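Local coordinates for mannan endo-1,4-beta-mannosidase (Mytilus edulis, PDB 2C0H), which hydrolyses internal beta-1,4-mannosidic linkages in the backbones of mannans, galactomannans and glucomannans, at residues 62-67 and 105-110. The protein carries 3 engineered substitutions. Numbering follows the deposited sequence.
Sequences VRVWLH and ILIFFT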
ATOM      1  N   VAL A  62       8.699   5.742  -2.755  1.00 12.33           N
ATOM      2  CA  VAL A  62       8.948   4.331  -3.056  1.00 12.35           C
ATOM      3  C   VAL A  62       8.072   3.488  -2.129  1.00 12.70           C
ATOM      4  O   VAL A  62       8.004   3.788  -0.928  1.00 12.26           O
ATOM      5  CB  VAL A  62      10.436   3.933  -2.852  1.00 13.51           C
ATOM      6  CG1 VAL A  62      10.662   2.467  -3.146  1.00 14.47           C
ATOM      7  CG2 VAL A  62      11.344   4.760  -3.716  1.00 15.17           C
ATOM      8  N   ARG A  63       7.429   2.459  -2.683  1.00 12.02           N
ATOM      9  CA  ARG A  63       6.711   1.432  -1.914  1.00 12.48           C
ATOM     10  C   ARG A  63       7.602   0.187  -1.819  1.00 12.80           C
ATOM     11  O   ARG A  63       8.093  -0.336  -2.835  1.00 13.09           O
ATOM     12  CB  ARG A  63       5.358   1.118  -2.573  1.00 12.79           C
ATOM     13  CG  ARG A  63       4.504   0.003  -1.958  1.00 13.43           C
ATOM     14  CD  ARG A  63       3.099  -0.001  -2.617  1.00 13.83           C
ATOM     15  NE  ARG A  63       2.145  -1.003  -2.104  1.00 14.71           N
ATOM     16  CZ  ARG A  63       1.704  -2.085  -2.741  1.00 16.39           C
ATOM     17  NH1 ARG A  63       2.118  -2.399  -3.964  1.00 17.84           N
ATOM     18  NH2 ARG A  63       0.822  -2.879  -2.153  1.00 15.27           N
ATOM     19  N   VAL A  64       7.795  -0.301  -0.600  1.00 12.95           N
ATOM     20  CA  VAL A  64       8.631  -1.474  -0.357  1.00 12.63           C
ATOM     21  C   VAL A  64       7.909  -2.471   0.542  1.00 12.70           C
ATOM     22  O   VAL A  64       7.217  -2.068   1.461  1.00 13.95           O
ATOM     23  CB  VAL A  64       9.983  -1.071   0.255  1.00 13.68           C
ATOM     24  CG1 VAL A  64       9.833  -0.519   1.647  1.00 15.34           C
ATOM     25  CG2 VAL A  64      10.956  -2.228   0.262  1.00 15.03           C
ATOM     26  N   TRP A  65       8.044  -3.760   0.255  1.00 11.81           N
ATOM     27  CA  TRP A  65       7.366  -4.819   1.024  1.00 12.01           C
ATOM     28  C   TRP A  65       8.262  -5.332   2.157  1.00 12.98           C
ATOM     29  O   TRP A  65       9.464  -5.562   1.969  1.00 13.59           O
ATOM     30  CB  TRP A  65       6.947  -5.972   0.103  1.00 12.19           C
ATOM     31  CG  TRP A  65       5.877  -5.647  -0.942  1.00 11.91           C
ATOM     32  CD1 TRP A  65       5.375  -4.408  -1.275  1.00 12.49           C
ATOM     33  CD2 TRP A  65       5.225  -6.579  -1.789  1.00 12.40           C
ATOM     34  NE1 TRP A  65       4.442  -4.533  -2.271  1.00 12.71           N
ATOM     35  CE2 TRP A  65       4.342  -5.854  -2.621  1.00 12.71           C
ATOM     36  CE3 TRP A  65       5.309  -7.969  -1.943  1.00 14.04           C
ATOM     37  CZ2 TRP A  65       3.528  -6.487  -3.576  1.00 13.13           C
ATOM     38  CZ3 TRP A  65       4.504  -8.590  -2.888  1.00 13.32           C
ATOM     39  CH2 TRP A  65       3.630  -7.850  -3.690  1.00 14.10           C
ATOM     40  N   LEU A  66       7.662  -5.526   3.338  1.00 12.78           N
ATOM     41  CA  LEU A  66       8.387  -5.831   4.564  1.00 12.87           C
ATOM     42  C   LEU A  66       8.238  -7.317   4.991  1.00 13.03           C
ATOM     43  O   LEU A  66       9.064  -8.150   4.614  1.00 14.36           O
ATOM     44  CB  LEU A  66       7.956  -4.852   5.679  1.00 12.98           C
ATOM     45  CG  LEU A  66       8.822  -4.851   6.953  1.00 13.56           C
ATOM     46  CD1 LEU A  66      10.199  -4.268   6.717  1.00 15.66           C
ATOM     47  CD2 LEU A  66       8.146  -4.050   8.048  1.00 14.29           C
ATOM     48  N   HIS A  67       7.184  -7.689   5.714  1.00 13.12           N
ATOM     49  CA  HIS A  67       7.077  -9.083   6.212  1.00 13.47           C
ATOM     50  C   HIS A  67       6.644 -10.102   5.160  1.00 14.07           C
ATOM     51  O   HIS A  67       7.141 -11.231   5.170  1.00 14.02           O
ATOM     52  CB  HIS A  67       6.094  -9.212   7.378  1.00 13.57           C
ATOM     53  CG  HIS A  67       6.282  -8.214   8.472  1.00 12.90           C
ATOM     54  ND1 HIS A  67       7.490  -7.989   9.092  1.00 13.89           N
ATOM     55  CD2 HIS A  67       5.372  -7.463   9.136  1.00 13.20           C
ATOM     56  CE1 HIS A  67       7.323  -7.101  10.060  1.00 13.87           C
ATOM     57  NE2 HIS A  67       6.045  -6.771  10.108  1.00 12.91           N
ATOM     58  N   ILE A 105      13.212  11.445  -0.711  1.00 15.09           N
ATOM     59  CA  ILE A 105      12.206  10.445  -1.097  1.00 15.16           C
ATOM     60  C   ILE A 105      11.490   9.905   0.141  1.00 14.34           C
ATOM     61  O   ILE A 105      12.143   9.646   1.149  1.00 14.59           O
ATOM     62  CB  ILE A 105      12.878   9.323  -1.903  1.00 15.23           C
ATOM     63  CG1 ILE A 105      13.236   9.881  -3.298  1.00 17.12           C
ATOM     64  CG2 ILE A 105      11.984   8.127  -2.012  1.00 15.86           C
ATOM     65  CD1 ILE A 105      14.056   8.943  -4.145  1.00 17.01           C
ATOM     66  N   LEU A 106      10.165   9.797   0.055  1.00 13.31           N
ATOM     67  CA  LEU A 106       9.326   9.198   1.105  1.00 13.24           C
ATOM     68  C   LEU A 106       9.143   7.704   0.879  1.00 13.00           C
ATOM     69  O   LEU A 106       8.833   7.255  -0.233  1.00 13.15           O
ATOM     70  CB  LEU A 106       7.948   9.854   1.121  1.00 13.02           C
ATOM     71  CG  LEU A 106       7.872  11.321   1.520  1.00 14.13           C
ATOM     72  CD1 LEU A 106       6.491  11.866   1.189  1.00 17.07           C
ATOM     73  CD2 LEU A 106       8.185  11.515   3.017  1.00 16.22           C
ATOM     74  N   ILE A 107       9.242   6.936   1.959  1.00 12.47           N
ATOM     75  CA  ILE A 107       9.081   5.495   1.896  1.00 12.23           C
ATOM     76  C   ILE A 107       7.739   5.039   2.479  1.00 12.31           C
ATOM     77  O   ILE A 107       7.346   5.471   3.571  1.00 11.77           O
ATOM     78  CB  ILE A 107      10.253   4.784   2.667  1.00 12.24           C
ATOM     79  CG1 ILE A 107      11.631   5.233   2.155  1.00 13.46           C
ATOM     80  CG2 ILE A 107      10.124   3.273   2.646  1.00 13.16           C
ATOM     81  CD1 ILE A 107      11.850   5.058   0.663  1.00 15.13           C
ATOM     82  N   PHE A 108       7.077   4.136   1.770  1.00 11.30           N
ATOM     83  CA  PHE A 108       5.866   3.469   2.253  1.00 12.54           C
ATOM     84  C   PHE A 108       6.159   1.980   2.420  1.00 12.97           C
ATOM     85  O   PHE A 108       6.474   1.303   1.450  1.00 13.84           O
ATOM     86  CB  PHE A 108       4.695   3.718   1.307  1.00 13.89           C
ATOM     87  CG  PHE A 108       4.279   5.152   1.268  1.00 14.01           C
ATOM     88  CD1 PHE A 108       3.255   5.608   2.086  1.00 15.67           C
ATOM     89  CD2 PHE A 108       4.957   6.059   0.474  1.00 13.64           C
ATOM     90  CE1 PHE A 108       2.899   6.936   2.091  1.00 14.47           C
ATOM     91  CE2 PHE A 108       4.603   7.411   0.487  1.00 14.48           C
ATOM     92  CZ  PHE A 108       3.552   7.825   1.272  1.00 13.67           C
ATOM     93  N   PHE A 109       6.073   1.475   3.650  1.00 12.57           N
ATOM     94  CA  PHE A 109       6.314   0.069   3.936  1.00 12.58           C
ATOM     95  C   PHE A 109       5.001  -0.746   3.885  1.00 12.66           C
ATOM     96  O   PHE A 109       4.000  -0.391   4.517  1.00 13.10           O
ATOM     97  CB  PHE A 109       6.946  -0.105   5.328  1.00 12.55           C
ATOM     98  CG  PHE A 109       8.377   0.368   5.440  1.00 12.41           C
ATOM     99  CD1 PHE A 109       9.412  -0.388   4.901  1.00 12.64           C
ATOM    100  CD2 PHE A 109       8.698   1.501   6.156  1.00 14.88           C
ATOM    101  CE1 PHE A 109      10.733   0.005   5.036  1.00 14.52           C
ATOM    102  CE2 PHE A 109      10.019   1.909   6.287  1.00 14.27           C
ATOM    103  CZ  PHE A 109      11.037   1.155   5.734  1.00 13.34           C
ATOM    104  N   THR A 110       4.993  -1.839   3.125  1.00 12.21           N
ATOM    105  CA  THR A 110       3.826  -2.729   3.032  1.00 12.64           C
ATOM    106  C   THR A 110       4.049  -3.949   3.924  1.00 12.42           C
ATOM    107  O   THR A 110       5.005  -4.700   3.738  1.00 13.31           O
ATOM    108  CB  THR A 110       3.578  -3.200   1.582  1.00 13.57           C
ATOM    109  OG1 THR A 110       3.460  -2.055   0.743  1.00 15.71           O
ATOM    110  CG2 THR A 110       2.323  -3.988   1.460  1.00 14.08           C
TER
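Thr110 and Arg63 meet on the inward face of two neighbouring parallel strands in the (beta/alpha)8 barrel of a family 5 glycoside hydrolase. The extended arginine chain passes Thr110 at an angle, bringing Arg63 NE to 3.3 Å from Thr110 OG1. Beside it, Trp65 and Thr110 run the same way, with Trp65 CD1 3.6 Å from Thr110 CB and the threonine methyl CG2 over one face of the indole. Trp65 NE1 in turn sits above the rim of the Arg63 guanidinium, whose NH1 lies in the plane of the indole at its edge.

The side chains that the two strands turn outward are apolar. Val64 CG1 occupies the position between its backbone N and carbonyl carbon (chi1 67°), and from there reaches Phe109 CD1 at 3.3 Å, a tight approach. Ile107 CG2 lies 3.9 Å from Val64 CG1 and is centred over a face of the Phe109 ring.

The two strands are held in register by five backbone hydrogen bonds, from Val62 N to Leu106 O (2.9 Å) through to Leu66 N to Thr110 O (2.8 Å). The Arg63 guanidinium is fixed by salt bridges to Asp159 and Glu294 and by hydrogen bonds to Asn25 and Asn162. Glu294 is probably the nucleophile, and both Asn162 and Trp65 probably bind substrate, so the inward face probably forms part of the catalytic cleft.

Outside the barrel, helix 40-56 packs on Val62, Val64 and Ile105, and helix 89-102 on Val62, Leu66 and Ile107; strands 17-25 and 155-162 continue the sheet beyond 61-68 and 106-113, respectively.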